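Local atomic coordinates of globin (Chloroflexus aurantiacus, PDB entry 5D1V), a protein that binds heme b as a truncated hemoglobin of group II and probably carries oxygen. Residues 46-49 against 50-54; 59-62 against 63-66. One frame throughout, in Å; residues are numbered along the deposited sequence.

Interaction 1: residues 46-49 against 50-54; sequences EHQR and LFLMQ. With HEM (protoporphyrin IX containing Fe), chain C.
Residues 46-49 and 50-54 are consecutive turns of helix 42-55, joined by four successive i to i+4 bonds in which the amides of Leu50, Phe51, Leu52 and Met53 meet the carbonyls of Glu46, His47, Gln48 and Arg49. Leu50 N to Glu46 O, at 2.9 Å, is representative, and the same i to i+4 spacing brings Glu46 beside Leu50 and Arg49 beside Met53. On one flank Glu46 lays its methylene CG against Leu50 CD1 (3.8 Å), while its carboxylate goes to Arg49, where OE2 and NH2 form a salt bridge at 3.5 Å. Arg49 runs straight to CD and then bends (chi3 43°), which carries the guanidinium back over its own helix: NH1 approaches Met53 SD at 3.6 Å, with Leu50 CD2 also close by. A long, flexible arginine suits this place, since its aliphatic part packs beside Met53 while its charged end meets Glu46.

The other flank faces the heme. Phe51 CB presses on the porphyrin methyl CMA at 3.4 Å; with CG anti to the backbone N (chi1 169°), the ring meets that methyl obliquely. Gln48 is extended on the distal side and brings NE2 to 3.2 Å from the oxygen of water 1, a polar surrounding that suits an amide. His47 has been predicted to be the distal iron-binding residue, yet here its ND1 lies 4.0 Å from propionate oxygen O1A, and water 1 is bound to the heme iron, its oxygen 2.2 Å from FE.

In the two-on-two helical sandwich of truncated hemoglobins, this helix matches helix E. Gln48 meets Phe23 and Tyr24 of helix 13-28, whereas Phe51 and Leu52 pack on Tyr112 and Phe113 of helix 105-119. Leu50 turns to Tyr62 and Arg65 of helix 61-66.

Interaction 2: residues 59-62 against 63-66; sequences PRTY and SERR. With HEM (protoporphyrin IX containing Fe), chain C.
Tyr62 and Arg66 form a one-turn i to i+4 pair in the short helix 61-66, near the protein surface, and together they grip a heme propionate. Arg66 CB sits over one face of the Tyr62 ring in a CH-pi contact, 3.8 Å from the centroid and 22° off the normal. The two side chains converge on one carboxylate: Tyr62 OH donates to O2A of the heme at 2.8 Å, and Arg66 NE reaches the same oxygen at 2.9 Å. Arg66 NH2 takes the other oxygen, O1A, at 2.8 Å, giving a bidentate, edge-on grip by the guanidinium. Its plane stands 79° from that of the ring, so the rigid phenol and the flexible arginine approach the propionate in different planes.

In this two-on-two globin fold, helix 61-66 follows helix 42-55 and precedes the short helix 71-74, next to the axial ligand His75. Arg60 is at the N-cap position of helix 61-66. The Arg60 carbonyl accepts two bonds, from Glu64 N and from Ser63 OG, the latter at 2.8 Å. Ser63 can reach it because OG stands between its backbone N and carbonyl carbon (chi1 76°); a small hydroxyl suits this tight turn. Water 2 bridges Ser63 OG to Arg60 NH2, which lies 2.7 Å from the water. On the outer side, Thr61 sets its methyl CG2 over one face of the Arg65 guanidinium, 3.8 Å from NH2. At the C-terminal end, Tyr62 O accepts from both Arg65 N and Arg66 N, and Arg66 O bonds to Arg74 NH2.

Interactions 1 and 2 come in series along the chain, on helix 42-55 and helix 61-66, which follow each other in the chain; their centres lie about 8 Å apart, on the same side of the chain's centre. Gln54, at the end of interaction 1, joins them by a probable hydrogen bond from Ser63 N to its OE1. The first contact is buried and the second lies at the surface. Both touch the heme, Gln48 on its distal side and Tyr62 and Arg66 at one propionate. His47 and Arg66 approach each other within about 4 Å between nearest side-chain atoms, close to the same propionate, so the distal helix and the propionate-binding helix meet beside this group.

Interaction 1: residues 46-49 against 50-54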
loop_
_atom_site.group_PDB
_atom_site.type_symbol
_atom_site.label_atom_id
_atom_site.label_comp_id
_atom_site.label_asym_id
_atom_site.label_seq_id
_atom_site.Cartn_x
_atom_site.Cartn_y
_atom_site.Cartn_z
ATOM N N GLU A 46 8.344 -21.641 -10.225
ATOM C CA GLU A 46 7.328 -22.455 -10.883
ATOM C C GLU A 46 6.340 -23.000 -9.855
ATOM O O GLU A 46 5.133 -23.027 -10.114
ATOM C CB GLU A 46 7.947 -23.613 -11.681
ATOM C CG GLU A 46 6.851 -24.510 -12.289
ATOM C CD GLU A 46 7.351 -25.549 -13.255
ATOM O OE1 GLU A 46 8.497 -26.022 -13.087
ATOM O OE2 GLU A 46 6.576 -25.904 -14.174
ATOM N N HIS A 47 6.844 -23.408 -8.687
ATOM C CA HIS A 47 5.980 -23.946 -7.642
ATOM C C HIS A 47 5.020 -22.872 -7.185
ATOM O O HIS A 47 3.829 -23.145 -6.992
ATOM C CB HIS A 47 6.795 -24.481 -6.450
ATOM C CG HIS A 47 7.579 -25.705 -6.785
ATOM N ND1 HIS A 47 8.730 -26.068 -6.115
ATOM C CD2 HIS A 47 7.383 -26.649 -7.735
ATOM C CE1 HIS A 47 9.205 -27.178 -6.643
ATOM N NE2 HIS A 47 8.404 -27.556 -7.623
ATOM N N GLN A 48 5.501 -21.642 -7.035
ATOM C CA GLN A 48 4.599 -20.600 -6.586
ATOM C C GLN A 48 3.519 -20.316 -7.648
ATOM O O GLN A 48 2.338 -20.156 -7.308
ATOM C CB GLN A 48 5.339 -19.323 -6.266
ATOM C CG GLN A 48 4.399 -18.336 -5.556
ATOM C CD GLN A 48 4.949 -16.967 -5.501
ATOM O OE1 GLN A 48 5.376 -16.427 -6.518
ATOM N NE2 GLN A 48 4.951 -16.377 -4.308
ATOM N N ARG A 49 3.915 -20.219 -8.917
ATOM C CA ARG A 49 2.950 -20.023 -10.003
ATOM C C ARG A 49 1.883 -21.119 -9.997
ATOM O O ARG A 49 0.692 -20.808 -10.044
ATOM C CB ARG A 49 3.622 -19.978 -11.373
ATOM C CG ARG A 49 2.617 -19.752 -12.519
ATOM C CD ARG A 49 3.264 -19.692 -13.869
ATOM N NE ARG A 49 4.287 -20.725 -14.044
ATOM C CZ ARG A 49 4.089 -21.920 -14.587
ATOM N NH1 ARG A 49 2.895 -22.285 -15.064
ATOM N NH2 ARG A 49 5.110 -22.754 -14.667
ATOM N N LEU A 50 2.303 -22.388 -9.904
ATOM C CA LEU A 50 1.350 -23.490 -9.949
ATOM C C LEU A 50 0.404 -23.439 -8.747
ATOM O O LEU A 50 -0.793 -23.715 -8.878
ATOM C CB LEU A 50 2.067 -24.826 -9.989
ATOM C CG LEU A 50 2.930 -25.017 -11.248
ATOM C CD1 LEU A 50 3.687 -26.336 -11.167
ATOM C CD2 LEU A 50 2.135 -24.949 -12.540
ATOM N N PHE A 51 0.929 -23.061 -7.587
ATOM C CA PHE A 51 0.088 -22.923 -6.415
ATOM C C PHE A 51 -0.994 -21.874 -6.639
ATOM O O PHE A 51 -2.167 -22.125 -6.376
ATOM C CB PHE A 51 0.867 -22.525 -5.164
ATOM C CG PHE A 51 -0.049 -22.140 -4.044
ATOM C CD1 PHE A 51 -0.827 -23.101 -3.408
ATOM C CD2 PHE A 51 -0.245 -20.806 -3.713
ATOM C CE1 PHE A 51 -1.728 -22.746 -2.410
ATOM C CE2 PHE A 51 -1.140 -20.430 -2.730
ATOM C CZ PHE A 51 -1.896 -21.408 -2.067
ATOM N N LEU A 52 -0.598 -20.689 -7.101
ATOM C CA LEU A 52 -1.569 -19.631 -7.304
ATOM C C LEU A 52 -2.627 -20.071 -8.311
ATOM O O LEU A 52 -3.833 -19.856 -8.112
ATOM C CB LEU A 52 -0.887 -18.349 -7.770
ATOM C CG LEU A 52 0.059 -17.744 -6.724
ATOM C CD1 LEU A 52 0.884 -16.602 -7.344
ATOM C CD2 LEU A 52 -0.697 -17.266 -5.491
ATOM N N MET A 53 -2.174 -20.696 -9.386
ATOM C CA MET A 53 -3.094 -21.177 -10.414
ATOM C C MET A 53 -4.139 -22.111 -9.817
ATOM O O MET A 53 -5.339 -22.001 -10.092
ATOM C CB MET A 53 -2.324 -21.904 -11.531
ATOM C CG MET A 53 -1.492 -20.959 -12.385
ATOM S SD MET A 53 -0.360 -21.832 -13.478
ATOM C CE MET A 53 -1.490 -22.870 -14.365
ATOM N N GLN A 54 -3.678 -23.033 -8.993
ATOM C CA GLN A 54 -4.555 -24.006 -8.354
ATOM C C GLN A 54 -5.488 -23.377 -7.338
ATOM O O GLN A 54 -6.677 -23.662 -7.326
ATOM C CB GLN A 54 -3.723 -25.080 -7.676
ATOM C CG GLN A 54 -4.545 -26.148 -6.964
ATOM C CD GLN A 54 -3.654 -27.223 -6.380
ATOM O OE1 GLN A 54 -3.093 -28.040 -7.106
ATOM N NE2 GLN A 54 -3.492 -27.198 -5.059
HETATM C CHA HEM C . 7.886 -20.630 -1.156
HETATM C CHB HEM C . 3.357 -18.886 -1.356
HETATM C CHC HEM C . 4.539 -15.544 1.996
HETATM C CHD HEM C . 9.200 -16.632 1.213
HETATM C C1A HEM C . 6.558 -20.484 -1.463
HETATM C C2A HEM C . 5.758 -21.408 -2.250
HETATM C C3A HEM C . 4.507 -20.929 -2.295
HETATM C C4A HEM C . 4.474 -19.682 -1.532
HETATM C CMA HEM C . 3.232 -21.485 -3.002
HETATM C CAA HEM C . 6.302 -22.709 -2.882
HETATM C CBA HEM C . 5.834 -23.862 -1.980
HETATM C CGA HEM C . 6.500 -25.143 -2.451
HETATM O O1A HEM C . 7.736 -25.285 -2.300
HETATM O O2A HEM C . 5.798 -26.038 -2.968
HETATM C C1B HEM C . 3.274 -17.836 -0.451
HETATM C C2B HEM C . 2.085 -17.091 -0.104
HETATM C C3B HEM C . 2.437 -16.187 0.837
HETATM C C4B HEM C . 3.837 -16.307 1.084
HETATM C CMB HEM C . 0.689 -17.335 -0.728
HETATM C CAB HEM C . 1.610 -15.112 1.576
HETATM C CBB HEM C . 0.418 -14.771 1.084
HETATM C C1C HEM C . 5.910 -15.514 2.072
HETATM C C2C HEM C . 6.714 -14.591 2.859
HETATM C C3C HEM C . 8.006 -14.931 2.621
HETATM C C4C HEM C . 8.057 -16.025 1.682
HETATM C CMC HEM C . 6.123 -13.495 3.794
HETATM C CAC HEM C . 9.266 -14.251 3.156
HETATM C CBC HEM C . 9.125 -12.958 3.427
HETATM C C1D HEM C . 9.262 -17.842 0.559
HETATM C C2D HEM C . 10.462 -18.620 0.269
HETATM C C3D HEM C . 10.084 -19.739 -0.378
HETATM C C4D HEM C . 8.643 -19.688 -0.523
HETATM C CMD HEM C . 11.889 -18.217 0.672
HETATM C CAD HEM C . 10.976 -20.879 -0.893
HETATM C CBD HEM C . 11.268 -20.606 -2.362
HETATM C CGD HEM C . 12.103 -21.691 -2.974
HETATM O O1D HEM C . 12.659 -21.435 -4.072
HETATM O O2D HEM C . 12.224 -22.790 -2.365
HETATM N NA HEM C . 5.733 -19.454 -1.029
HETATM N NB HEM C . 4.320 -17.337 0.296
HETATM N NC HEM C . 6.761 -16.376 1.407
HETATM N ND HEM C . 8.190 -18.535 0.062
HETATM FE FE HEM C . 6.275 -17.887 0.170
HETATM O O HOH W 1 6.654 -16.726 -1.611
#

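Interaction 2: residues 59-62 against 63-66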
loop_
_atom_site.group_PDB
_atom_site.type_symbol
_atom_site.label_atom_id
_atom_site.label_comp_id
_atom_site.label_asym_id
_atom_site.label_seq_id
_atom_site.Cartn_x
_atom_site.Cartn_y
_atom_site.Cartn_z
ATOM N N PRO A 59 -5.747 -25.382 -12.942
ATOM C CA PRO A 59 -5.246 -26.757 -12.899
ATOM C C PRO A 59 -4.709 -27.165 -11.532
ATOM O O PRO A 59 -4.198 -26.312 -10.793
ATOM C CB PRO A 59 -4.111 -26.758 -13.923
ATOM C CG PRO A 59 -4.408 -25.635 -14.860
ATOM C CD PRO A 59 -5.079 -24.588 -13.995
ATOM N N ARG A 60 -4.797 -28.466 -11.239
ATOM C CA ARG A 60 -4.314 -29.039 -9.982
ATOM C C ARG A 60 -2.890 -29.536 -10.114
ATOM O O ARG A 60 -2.477 -30.464 -9.412
ATOM C CB ARG A 60 -5.171 -30.213 -9.543
ATOM C CG ARG A 60 -6.658 -30.005 -9.612
ATOM C CD ARG A 60 -7.152 -29.158 -8.504
ATOM N NE ARG A 60 -6.710 -29.639 -7.202
ATOM C CZ ARG A 60 -6.939 -28.994 -6.064
ATOM N NH1 ARG A 60 -7.633 -27.862 -6.069
ATOM N NH2 ARG A 60 -6.475 -29.482 -4.928
ATOM N N THR A 61 -2.143 -28.937 -11.032
ATOM C CA THR A 61 -0.772 -29.367 -11.281
ATOM C C THR A 61 0.099 -29.239 -10.013
ATOM O O THR A 61 0.953 -30.087 -9.725
ATOM C CB THR A 61 -0.166 -28.552 -12.435
ATOM O OG1 THR A 61 -1.082 -28.561 -13.530
ATOM C CG2 THR A 61 1.138 -29.129 -12.895
ATOM N N TYR A 62 -0.142 -28.192 -9.230
ATOM C CA TYR A 62 0.616 -28.005 -8.015
ATOM C C TYR A 62 0.544 -29.264 -7.136
ATOM O O TYR A 62 1.578 -29.794 -6.695
ATOM C CB TYR A 62 0.121 -26.788 -7.214
ATOM C CG TYR A 62 0.921 -26.637 -5.942
ATOM C CD1 TYR A 62 2.145 -25.979 -5.927
ATOM C CD2 TYR A 62 0.463 -27.193 -4.762
ATOM C CE1 TYR A 62 2.871 -25.882 -4.771
ATOM C CE2 TYR A 62 1.174 -27.089 -3.605
ATOM C CZ TYR A 62 2.379 -26.453 -3.607
ATOM O OH TYR A 62 3.090 -26.385 -2.425
ATOM N N SER A 63 -0.678 -29.697 -6.844
ATOM C CA SER A 63 -0.907 -30.869 -5.995
ATOM C C SER A 63 -0.256 -32.131 -6.562
ATOM O O SER A 63 0.222 -32.982 -5.806
ATOM C CB SER A 63 -2.412 -31.110 -5.803
ATOM O OG SER A 63 -3.005 -31.681 -6.965
ATOM N N GLU A 64 -0.252 -32.267 -7.884
ATOM C CA GLU A 64 0.354 -33.421 -8.524
ATOM C C GLU A 64 1.854 -33.434 -8.295
ATOM O O GLU A 64 2.468 -34.509 -8.205
ATOM C CB GLU A 64 0.028 -33.419 -10.021
ATOM C CG GLU A 64 -1.422 -33.765 -10.303
ATOM C CD GLU A 64 -1.887 -33.321 -11.680
ATOM O OE1 GLU A 64 -1.028 -32.930 -12.502
ATOM O OE2 GLU A 64 -3.119 -33.350 -11.919
ATOM N N ARG A 65 2.446 -32.251 -8.169
ATOM C CA ARG A 65 3.906 -32.134 -8.024
ATOM C C ARG A 65 4.350 -32.010 -6.580
ATOM O O ARG A 65 5.435 -32.473 -6.222
ATOM C CB ARG A 65 4.438 -30.917 -8.803
ATOM C CG ARG A 65 4.412 -31.045 -10.268
ATOM C CD ARG A 65 5.690 -30.470 -10.918
ATOM N NE ARG A 65 5.404 -29.725 -12.140
ATOM C CZ ARG A 65 4.915 -30.261 -13.256
ATOM N NH1 ARG A 65 4.652 -31.560 -13.325
ATOM N NH2 ARG A 65 4.682 -29.487 -14.307
ATOM N N ARG A 66 3.528 -31.368 -5.749
ATOM C CA ARG A 66 3.941 -30.993 -4.413
ATOM C C ARG A 66 3.048 -31.487 -3.285
ATOM O O ARG A 66 3.386 -31.312 -2.116
ATOM C CB ARG A 66 4.025 -29.468 -4.318
ATOM C CG ARG A 66 4.974 -28.841 -5.327
ATOM C CD ARG A 66 6.403 -29.184 -5.088
ATOM N NE ARG A 66 6.998 -28.419 -3.987
ATOM C CZ ARG A 66 8.198 -28.671 -3.464
ATOM N NH1 ARG A 66 8.951 -29.686 -3.914
ATOM N NH2 ARG A 66 8.647 -27.911 -2.477
HETATM C CHA HEM C . 7.886 -20.630 -1.156
HETATM C CHB HEM C . 3.357 -18.886 -1.356
HETATM C CHC HEM C . 4.539 -15.544 1.996
HETATM C CHD HEM C . 9.200 -16.632 1.213
HETATM C C1A HEM C . 6.558 -20.484 -1.463
HETATM C C2A HEM C . 5.758 -21.408 -2.250
HETATM C C3A HEM C . 4.507 -20.929 -2.295
HETATM C C4A HEM C . 4.474 -19.682 -1.532
HETATM C CMA HEM C . 3.232 -21.485 -3.002
HETATM C CAA HEM C . 6.302 -22.709 -2.882
HETATM C CBA HEM C . 5.834 -23.862 -1.980
HETATM C CGA HEM C . 6.500 -25.143 -2.451
HETATM O O1A HEM C . 7.736 -25.285 -2.300
HETATM O O2A HEM C . 5.798 -26.038 -2.968
HETATM C C1B HEM C . 3.274 -17.836 -0.451
HETATM C C2B HEM C . 2.085 -17.091 -0.104
HETATM C C3B HEM C . 2.437 -16.187 0.837
HETATM C C4B HEM C . 3.837 -16.307 1.084
HETATM C CMB HEM C . 0.689 -17.335 -0.728
HETATM C CAB HEM C . 1.610 -15.112 1.576
HETATM C CBB HEM C . 0.418 -14.771 1.084
HETATM C C1C HEM C . 5.910 -15.514 2.072
HETATM C C2C HEM C . 6.714 -14.591 2.859
HETATM C C3C HEM C . 8.006 -14.931 2.621
HETATM C C4C HEM C . 8.057 -16.025 1.682
HETATM C CMC HEM C . 6.123 -13.495 3.794
HETATM C CAC HEM C . 9.266 -14.251 3.156
HETATM C CBC HEM C . 9.125 -12.958 3.427
HETATM C C1D HEM C . 9.262 -17.842 0.559
HETATM C C2D HEM C . 10.462 -18.620 0.269
HETATM C C3D HEM C . 10.084 -19.739 -0.378
HETATM C C4D HEM C . 8.643 -19.688 -0.523
HETATM C CMD HEM C . 11.889 -18.217 0.672
HETATM C CAD HEM C . 10.976 -20.879 -0.893
HETATM C CBD HEM C . 11.268 -20.606 -2.362
HETATM C CGD HEM C . 12.103 -21.691 -2.974
HETATM O O1D HEM C . 12.659 -21.435 -4.072
HETATM O O2D HEM C . 12.224 -22.790 -2.365
HETATM N NA HEM C . 5.733 -19.454 -1.029
HETATM N NB HEM C . 4.320 -17.337 0.296
HETATM N NC HEM C . 6.761 -16.376 1.407
HETATM N ND HEM C . 8.190 -18.535 0.062
HETATM FE FE HEM C . 6.275 -17.887 0.170
HETATM O O HOH W 2 -5.456 -31.859 -5.766
HETATM O O HOH W 3 -1.760 -30.681 -14.889
HETATM O O HOH W 1 6.654 -16.726 -1.611
#